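Local coordinates for pyrrolidone-carboxylate peptidase (Deinococcus radiodurans R1, PDB 5Z48), which removes N-terminal pyroglutamyl residues from polypeptides as a cysteine peptidase of the C15 family, generally not where the next residue is proline, at residues L44-A52 with F92-Y102; H15-A23 with V172-A181. All coordinates share one frame; numbering follows the deposited sequence.

Interaction 1. Residues L44-A52 with F92-Y102; sequences LLPVEPHAA and FQIPDNAGQTY. With PCA (pyroglutamic acid), chain I.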
loop_
_atom_site.group_PDB
_atom_site.type_symbol
_atom_site.label_atom_id
_atom_site.label_comp_id
_atom_site.label_asym_id
_atom_site.label_seq_id
_atom_site.Cartn_x
_atom_site.Cartn_y
_atom_site.Cartn_z
ATOM N N LEU B 44 26.041 -17.933 6.294
ATOM C CA LEU B 44 25.161 -16.975 6.930
ATOM C C LEU B 44 25.969 -15.814 7.478
ATOM O O LEU B 44 27.064 -15.995 8.017
ATOM C CB LEU B 44 24.372 -17.635 8.041
ATOM C CG LEU B 44 23.417 -18.696 7.516
ATOM C CD1 LEU B 44 22.539 -19.115 8.691
ATOM C CD2 LEU B 44 22.567 -18.230 6.317
ATOM N N LEU B 45 25.432 -14.620 7.295
ATOM C CA LEU B 45 26.029 -13.396 7.812
ATOM C C LEU B 45 25.232 -12.828 8.989
ATOM O O LEU B 45 23.991 -12.914 9.021
ATOM C CB LEU B 45 26.071 -12.336 6.703
ATOM C CG LEU B 45 26.856 -12.786 5.444
ATOM C CD1 LEU B 45 26.770 -11.722 4.332
ATOM C CD2 LEU B 45 28.330 -13.024 5.733
ATOM N N PRO B 46 25.910 -12.196 9.949
ATOM C CA PRO B 46 25.186 -11.496 11.011
ATOM C C PRO B 46 24.604 -10.185 10.492
ATOM O O PRO B 46 25.109 -9.582 9.540
ATOM C CB PRO B 46 26.272 -11.228 12.054
ATOM C CG PRO B 46 27.526 -11.032 11.172
ATOM C CD PRO B 46 27.366 -12.041 10.050
ATOM N N VAL B 47 23.527 -9.727 11.149
ATOM C CA VAL B 47 22.904 -8.441 10.778
ATOM C C VAL B 47 23.584 -7.346 11.584
ATOM O O VAL B 47 23.013 -6.780 12.525
ATOM C CB VAL B 47 21.383 -8.462 10.990
ATOM C CG1 VAL B 47 20.764 -7.202 10.416
ATOM C CG2 VAL B 47 20.787 -9.613 10.222
ATOM N N GLU B 48 24.827 -7.060 11.232
ATOM C CA GLU B 48 25.635 -6.060 11.905
ATOM C C GLU B 48 26.764 -5.792 10.924
ATOM O O GLU B 48 27.452 -6.761 10.535
ATOM C CB GLU B 48 26.165 -6.584 13.251
ATOM C CG GLU B 48 26.848 -5.508 14.124
ATOM C CD GLU B 48 28.245 -5.205 13.615
ATOM O OE1 GLU B 48 28.484 -4.053 13.197
ATOM O OE2 GLU B 48 29.090 -6.147 13.605
ATOM N N PRO B 49 26.964 -4.545 10.472
ATOM C CA PRO B 49 27.825 -4.330 9.287
ATOM C C PRO B 49 29.291 -4.649 9.485
ATOM O O PRO B 49 29.902 -5.189 8.556
ATOM C CB PRO B 49 27.638 -2.841 8.955
ATOM C CG PRO B 49 27.146 -2.235 10.277
ATOM C CD PRO B 49 26.288 -3.298 10.892
ATOM N N HIS B 50 29.874 -4.345 10.643
ATOM C CA HIS B 50 31.303 -4.605 10.806
ATOM C C HIS B 50 31.585 -6.094 10.719
ATOM O O HIS B 50 32.468 -6.529 9.964
ATOM C CB HIS B 50 31.794 -4.022 12.118
ATOM C CG HIS B 50 31.636 -2.538 12.172
ATOM N ND1 HIS B 50 32.116 -1.714 11.176
ATOM C CD2 HIS B 50 30.996 -1.734 13.054
ATOM C CE1 HIS B 50 31.818 -0.460 11.466
ATOM N NE2 HIS B 50 31.142 -0.443 12.600
ATOM N N ALA B 51 30.806 -6.899 11.438
ATOM C CA ALA B 51 31.058 -8.338 11.415
ATOM C C ALA B 51 30.654 -8.950 10.077
ATOM O O ALA B 51 31.306 -9.885 9.590
ATOM C CB ALA B 51 30.330 -9.026 12.570
ATOM N N ALA B 52 29.566 -8.447 9.473
ATOM C CA ALA B 52 29.154 -8.977 8.177
ATOM C C ALA B 52 30.206 -8.678 7.110
ATOM O O ALA B 52 30.530 -9.554 6.296
ATOM C CB ALA B 52 27.786 -8.419 7.779
ATOM N N PHE B 92 20.339 3.820 9.108
ATOM C CA PHE B 92 19.546 2.728 9.654
ATOM C C PHE B 92 18.254 3.273 10.230
ATOM O O PHE B 92 18.288 4.096 11.149
ATOM C CB PHE B 92 20.312 1.977 10.746
ATOM C CG PHE B 92 21.473 1.127 10.254
ATOM C CD1 PHE B 92 21.960 1.190 8.938
ATOM C CD2 PHE B 92 22.068 0.231 11.148
ATOM C CE1 PHE B 92 23.031 0.385 8.526
ATOM C CE2 PHE B 92 23.127 -0.571 10.772
ATOM C CZ PHE B 92 23.614 -0.527 9.454
ATOM N N GLN B 93 17.126 2.775 9.729
ATOM C CA GLN B 93 15.828 3.139 10.282
ATOM C C GLN B 93 15.503 2.371 11.554
ATOM O O GLN B 93 14.699 2.854 12.355
ATOM C CB GLN B 93 14.735 2.886 9.250
ATOM C CG GLN B 93 15.009 3.637 7.950
ATOM C CD GLN B 93 14.773 5.125 8.087
ATOM O OE1 GLN B 93 13.814 5.563 8.729
ATOM N NE2 GLN B 93 15.664 5.913 7.510
ATOM N N ILE B 94 16.069 1.174 11.735
ATOM C CA ILE B 94 15.987 0.375 12.960
ATOM C C ILE B 94 17.406 -0.018 13.334
ATOM O O ILE B 94 18.304 -0.025 12.478
ATOM C CB ILE B 94 15.120 -0.897 12.776
ATOM C CG1 ILE B 94 15.614 -1.703 11.557
ATOM C CG2 ILE B 94 13.644 -0.539 12.606
ATOM C CD1 ILE B 94 15.025 -3.130 11.508
ATOM N N PRO B 95 17.650 -0.338 14.604
ATOM C CA PRO B 95 18.999 -0.761 14.987
ATOM C C PRO B 95 19.343 -2.099 14.353
ATOM O O PRO B 95 18.473 -2.902 13.981
ATOM C CB PRO B 95 18.953 -0.857 16.520
ATOM C CG PRO B 95 17.472 -0.776 16.875
ATOM C CD PRO B 95 16.764 -0.106 15.765
ATOM N N ASP B 96 20.648 -2.321 14.216
ATOM C CA ASP B 96 21.125 -3.632 13.798
ATOM C C ASP B 96 21.133 -4.537 15.032
ATOM O O ASP B 96 20.693 -4.153 16.122
ATOM C CB ASP B 96 22.485 -3.501 13.097
ATOM C CG ASP B 96 23.623 -2.996 14.037
ATOM O OD1 ASP B 96 23.564 -3.196 15.289
ATOM O OD2 ASP B 96 24.635 -2.449 13.501
ATOM N N ASN B 97 21.652 -5.754 14.903
ATOM C CA ASN B 97 21.587 -6.740 15.981
ATOM C C ASN B 97 22.582 -6.485 17.111
ATOM O O ASN B 97 22.521 -7.165 18.149
ATOM C CB ASN B 97 21.776 -8.153 15.418
ATOM C CG ASN B 97 20.482 -8.721 14.866
ATOM O OD1 ASN B 97 19.409 -8.135 15.042
ATOM N ND2 ASN B 97 20.572 -9.875 14.230
ATOM N N ALA B 98 23.440 -5.467 16.960
ATOM C CA ALA B 98 24.212 -4.949 18.073
ATOM C C ALA B 98 23.552 -3.735 18.719
ATOM O O ALA B 98 24.128 -3.166 19.655
ATOM C CB ALA B 98 25.637 -4.619 17.625
ATOM N N GLY B 99 22.344 -3.364 18.288
ATOM C CA GLY B 99 21.665 -2.195 18.825
ATOM C C GLY B 99 22.170 -0.897 18.262
ATOM O O GLY B 99 21.882 0.178 18.806
ATOM N N GLN B 100 22.933 -0.966 17.196
ATOM C CA GLN B 100 23.674 0.150 16.635
ATOM C C GLN B 100 22.864 0.822 15.519
ATOM O O GLN B 100 22.071 0.181 14.828
ATOM C CB GLN B 100 25.000 -0.447 16.169
ATOM C CG GLN B 100 26.027 0.312 15.454
ATOM C CD GLN B 100 26.324 1.623 16.004
ATOM O OE1 GLN B 100 25.869 2.601 15.455
ATOM N NE2 GLN B 100 27.032 1.683 17.133
ATOM N N THR B 101 23.036 2.138 15.383
ATOM C CA THR B 101 22.474 2.842 14.236
ATOM C C THR B 101 23.530 3.743 13.616
ATOM O O THR B 101 24.532 4.098 14.230
ATOM C CB THR B 101 21.242 3.665 14.591
ATOM O OG1 THR B 101 20.657 4.155 13.383
ATOM C CG2 THR B 101 21.637 4.848 15.397
ATOM N N TYR B 102 23.317 4.072 12.357
ATOM C CA TYR B 102 24.171 4.980 11.614
ATOM C C TYR B 102 23.263 5.982 10.919
ATOM O O TYR B 102 22.163 5.613 10.485
ATOM C CB TYR B 102 25.026 4.226 10.565
ATOM C CG TYR B 102 25.912 3.187 11.209
ATOM C CD1 TYR B 102 25.425 1.909 11.464
ATOM C CD2 TYR B 102 27.217 3.472 11.547
ATOM C CE1 TYR B 102 26.214 0.962 12.074
ATOM C CE2 TYR B 102 28.019 2.505 12.165
ATOM C CZ TYR B 102 27.505 1.266 12.409
ATOM O OH TYR B 102 28.309 0.332 13.017
HETATM N N PCA I . 17.205 -7.730 5.611
HETATM C CA PCA I . 17.784 -6.506 6.155
HETATM C CB PCA I . 19.044 -6.898 6.945
HETATM C CG PCA I . 19.112 -8.426 6.991
HETATM C CD PCA I . 17.979 -8.844 6.090
HETATM O OE PCA I . 17.760 -10.031 5.826
HETATM C C PCA I . 18.023 -5.486 5.024
HETATM O O PCA I . 18.951 -4.671 5.039
HETATM O OXT PCA I . 17.279 -5.485 4.004
HETATM O O HOH W 1 23.143 -11.275 13.692
#

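Interaction 2. Residues H15-A23 with V172-A181; sequences HTHPDNPSA and VPANAAVALA. With PCA (pyroglutamic acid), chain I.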
loop_
_atom_site.group_PDB
_atom_site.type_symbol
_atom_site.label_atom_id
_atom_site.label_comp_id
_atom_site.label_asym_id
_atom_site.label_seq_id
_atom_site.Cartn_x
_atom_site.Cartn_y
_atom_site.Cartn_z
ATOM N N HIS B 15 15.559 -7.712 14.136
ATOM C CA HIS B 15 14.381 -6.907 14.500
ATOM C C HIS B 15 13.401 -7.821 15.250
ATOM O O HIS B 15 13.825 -8.578 16.139
ATOM C CB HIS B 15 13.842 -6.263 13.212
ATOM C CG HIS B 15 12.808 -5.211 13.443
ATOM N ND1 HIS B 15 13.021 -4.125 14.263
ATOM C CD2 HIS B 15 11.564 -5.064 12.931
ATOM C CE1 HIS B 15 11.947 -3.357 14.257
ATOM N NE2 HIS B 15 11.050 -3.904 13.455
ATOM N N THR B 16 12.106 -7.770 14.926
ATOM C CA THR B 16 11.099 -8.600 15.578
ATOM C C THR B 16 10.832 -9.894 14.821
ATOM O O THR B 16 9.911 -10.645 15.202
ATOM C CB THR B 16 9.800 -7.816 15.727
ATOM O OG1 THR B 16 9.430 -7.302 14.442
ATOM C CG2 THR B 16 10.005 -6.652 16.693
ATOM N N HIS B 17 11.616 -10.178 13.775
ATOM C CA HIS B 17 11.384 -11.362 12.947
ATOM C C HIS B 17 12.001 -12.597 13.604
ATOM O O HIS B 17 13.196 -12.579 13.954
ATOM C CB HIS B 17 11.980 -11.157 11.539
ATOM C CG HIS B 17 11.561 -9.864 10.893
ATOM N ND1 HIS B 17 10.238 -9.531 10.678
ATOM C CD2 HIS B 17 12.292 -8.827 10.425
ATOM C CE1 HIS B 17 10.174 -8.342 10.098
ATOM N NE2 HIS B 17 11.411 -7.900 9.923
ATOM N N PRO B 18 11.241 -13.685 13.756
ATOM C CA PRO B 18 11.767 -14.899 14.413
ATOM C C PRO B 18 12.561 -15.796 13.490
ATOM O O PRO B 18 13.204 -16.746 13.960
ATOM C CB PRO B 18 10.500 -15.615 14.891
ATOM C CG PRO B 18 9.407 -15.159 13.910
ATOM C CD PRO B 18 9.776 -13.730 13.541
ATOM N N ASP B 19 12.507 -15.530 12.196
ATOM C CA ASP B 19 13.111 -16.354 11.171
ATOM C C ASP B 19 13.595 -15.415 10.078
ATOM O O ASP B 19 13.151 -14.261 9.987
ATOM C CB ASP B 19 12.089 -17.375 10.625
ATOM C CG ASP B 19 12.739 -18.445 9.772
ATOM O OD1 ASP B 19 13.907 -18.804 10.053
ATOM O OD2 ASP B 19 12.101 -18.932 8.821
ATOM N N ASN B 20 14.532 -15.883 9.261
ATOM C CA ASN B 20 14.955 -15.107 8.088
ATOM C C ASN B 20 14.912 -16.051 6.893
ATOM O O ASN B 20 15.695 -17.027 6.858
ATOM C CB ASN B 20 16.347 -14.492 8.275
ATOM C CG ASN B 20 16.642 -13.458 7.231
ATOM O OD1 ASN B 20 16.347 -13.664 6.059
ATOM N ND2 ASN B 20 17.261 -12.350 7.637
ATOM N N PRO B 21 14.002 -15.837 5.932
ATOM C CA PRO B 21 13.910 -16.753 4.778
ATOM C C PRO B 21 15.188 -16.802 3.956
ATOM O O PRO B 21 15.396 -17.791 3.255
ATOM C CB PRO B 21 12.732 -16.216 3.957
ATOM C CG PRO B 21 12.358 -14.874 4.574
ATOM C CD PRO B 21 12.934 -14.806 5.945
ATOM N N SER B 22 16.025 -15.767 3.992
ATOM C CA SER B 22 17.294 -15.843 3.254
ATOM C C SER B 22 18.238 -16.831 3.913
ATOM O O SER B 22 18.949 -17.578 3.228
ATOM C CB SER B 22 17.918 -14.428 3.119
ATOM O OG SER B 22 18.426 -13.912 4.349
ATOM N N ALA B 23 18.234 -16.904 5.249
ATOM C CA ALA B 23 19.011 -17.942 5.917
ATOM C C ALA B 23 18.522 -19.330 5.544
ATOM O O ALA B 23 19.335 -20.249 5.328
ATOM C CB ALA B 23 18.940 -17.766 7.428
ATOM N N VAL B 172 14.210 -11.154 -0.678
ATOM C CA VAL B 172 13.083 -12.082 -0.724
ATOM C C VAL B 172 11.970 -11.604 0.196
ATOM O O VAL B 172 12.233 -10.975 1.227
ATOM C CB VAL B 172 13.514 -13.523 -0.365
ATOM C CG1 VAL B 172 14.691 -13.981 -1.269
ATOM C CG2 VAL B 172 13.887 -13.673 1.123
ATOM N N PRO B 173 10.716 -11.910 -0.117
ATOM C CA PRO B 173 9.619 -11.589 0.810
ATOM C C PRO B 173 9.709 -12.337 2.132
ATOM O O PRO B 173 10.445 -13.317 2.286
ATOM C CB PRO B 173 8.363 -12.076 0.043
ATOM C CG PRO B 173 8.734 -11.915 -1.417
ATOM C CD PRO B 173 10.230 -12.383 -1.437
ATOM N N ALA B 174 8.833 -11.929 3.061
ATOM C CA ALA B 174 8.570 -12.720 4.258
ATOM C C ALA B 174 8.180 -14.141 3.866
ATOM O O ALA B 174 7.526 -14.343 2.848
ATOM C CB ALA B 174 7.410 -12.085 5.045
ATOM N N ASN B 175 8.583 -15.127 4.677
ATOM C CA ASN B 175 7.956 -16.434 4.592
ATOM C C ASN B 175 6.802 -16.497 5.595
ATOM O O ASN B 175 6.445 -15.489 6.223
ATOM C CB ASN B 175 8.992 -17.537 4.804
ATOM C CG ASN B 175 9.646 -17.482 6.205
ATOM O OD1 ASN B 175 9.214 -16.756 7.099
ATOM N ND2 ASN B 175 10.724 -18.271 6.387
ATOM N N ALA B 176 6.181 -17.685 5.763
ATOM C CA ALA B 176 5.038 -17.769 6.670
ATOM C C ALA B 176 5.433 -17.409 8.097
ATOM O O ALA B 176 4.672 -16.728 8.803
ATOM C CB ALA B 176 4.417 -19.172 6.635
ATOM N N ALA B 177 6.613 -17.876 8.553
ATOM C CA ALA B 177 7.011 -17.628 9.934
ATOM C C ALA B 177 7.114 -16.140 10.216
ATOM O O ALA B 177 6.675 -15.669 11.285
ATOM C CB ALA B 177 8.333 -18.341 10.235
ATOM N N VAL B 178 7.688 -15.390 9.266
ATOM C CA VAL B 178 7.800 -13.942 9.405
ATOM C C VAL B 178 6.416 -13.307 9.440
ATOM O O VAL B 178 6.124 -12.457 10.292
ATOM C CB VAL B 178 8.678 -13.347 8.281
ATOM C CG1 VAL B 178 8.627 -11.821 8.298
ATOM C CG2 VAL B 178 10.133 -13.786 8.460
ATOM N N ALA B 179 5.526 -13.731 8.532
ATOM C CA ALA B 179 4.199 -13.111 8.474
ATOM C C ALA B 179 3.366 -13.437 9.718
ATOM O O ALA B 179 2.566 -12.606 10.175
ATOM C CB ALA B 179 3.467 -13.565 7.190
ATOM N N LEU B 180 3.512 -14.656 10.278
ATOM C CA LEU B 180 2.727 -15.078 11.446
ATOM C C LEU B 180 3.079 -14.309 12.727
ATOM O O LEU B 180 2.250 -14.238 13.649
ATOM C CB LEU B 180 2.919 -16.573 11.704
ATOM C CG LEU B 180 2.224 -17.438 10.643
ATOM C CD1 LEU B 180 2.777 -18.882 10.710
ATOM C CD2 LEU B 180 0.700 -17.459 10.847
ATOM N N ALA B 181 4.288 -13.735 12.795
ATOM C CA ALA B 181 4.756 -13.037 13.991
ATOM C C ALA B 181 4.356 -11.563 14.023
ATOM O O ALA B 181 4.543 -10.903 15.050
ATOM C CB ALA B 181 6.287 -13.155 14.088
HETATM N N PCA I . 17.205 -7.730 5.611
HETATM C CA PCA I . 17.784 -6.506 6.155
HETATM C CB PCA I . 19.044 -6.898 6.945
HETATM C CG PCA I . 19.112 -8.426 6.991
HETATM C CD PCA I . 17.979 -8.844 6.090
HETATM O OE PCA I . 17.760 -10.031 5.826
HETATM C C PCA I . 18.023 -5.486 5.024
HETATM O O PCA I . 18.951 -4.671 5.039
HETATM O OXT PCA I . 17.279 -5.485 4.004
HETATM O O HOH W 2 7.979 -10.965 11.864
#

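Interaction 1. Residues L44-A52 with F92-Y102
First torsions set E48 and D96 side by side: D96 CG stands between its own backbone N and carbonyl carbon (chi1 65°), whereas E48 CG is anti to the backbone N (chi1 -171°) and the chain then bends at chi2. Both carboxylates thereby fold back on their own backbones. D96 makes an Asx turn inside a type I beta turn running to G99, and E48 is the N-cap of helix 49-63. OD1 of D96 is gripped from opposite faces of its plane by A98 N at 2.8 Å and Q100 N; each E48 oxygen takes one amide of the first helical turn, H50 N to OE1 and A51 N to OE2. These N-H groups probably temper the repulsion where E48 OE1 and D96 OD2 stand 4.2 Å apart, their planes nearly perpendicular. D96 OD2 meanwhile lies against the proline ring, 3.2 Å from P49 CD. Replacing D96 by alanine would probably leave the amides of A98 and Q100 without their shared acceptor and let the turn drift off P49. P49 CG packs 3.8 Å from Y102 CE1 and meets the F92 ring at its edge, by CZ; F148 of helix 145-159 also touches the proline. One backbone bond joins the loop to the strand-helix connection, an almost linear one (170°) from N97 N to V47 O at 2.9 Å. It probably helps place V47, a residue of the pyroglutamate pocket, whose CG2 comes within 3.8 Å of CG of the ligand. A water accepts from V47 N and N97 ND2, each at 3.0 Å, while N97 ND2 also donates to P13 O.

Interaction 2. Residues H15-A23 with V172-A181
V172 and P21 meet first, where strand 167-172 runs out after the probable catalytic H171: V172 CG2 lies 4.0 Å from P21 CG. The carbonyl of P173 follows, its O 3.4 Å from P21 CG. N175 then caps helix 176-180. Its CG sits between backbone N and carbonyl carbon (chi1 62°), turning OD1 back to accept from V178 N at 3.0 Å and sending ND2 across to D19. ND2 donates to D19 OD2 at 2.9 Å, on the anti side of the carboxylate but tilted 30° out of its plane, with amide and carboxylate planes 22° apart; Q194 OE1 takes a second bond from ND2, and Q24 holds D19 OD1. In this alpha/beta fold of the C15 peptidases, the contact ties the loop ahead of helix 21-29 to the short helix after strand 167-172. That loop carries N20, whose ND2 donates to OE of the bound pyroglutamate at 3.0 Å. S22 N and S22 OG both donate to N20 OD1 and ND2 also donates to E12 O, bonds that together should fix the rotation of the amide. The A177 methyl faces D19 CB. V178 meets the loop with both methyls, CG2 3.4 Å from D19 O and against P21 CD, CG1 against H17 ND1, and a water joins that nitrogen to V178 O. Finally the A181 methyl rests on the P18 ring, 3.6 Å from P18 CD.

How the interactions relate
The two contacts, with centres about 17 Å apart, both border the pyroglutamate pocket and are partly buried, interaction 2 more so (seven of twelve touching residues buried, against four of nine). Interaction 1 offers the ligand an apolar methyl, interaction 2 a polar amide. The first pairs two carboxylates, each answered by backbone amides of its own segment, and links the segments by a backbone bond; the second uses an amide-carboxylate bond with prolines and small aliphatic side chains. Segment 44-52 runs from the end of strand 38-45 into helix 49-63; segment 15-23 starts as loop beyond strand 5-11 and enters helix 21-29. They touch, L44 against A23, and I94 CD1 reaches H15 ND1 at 3.5 Å.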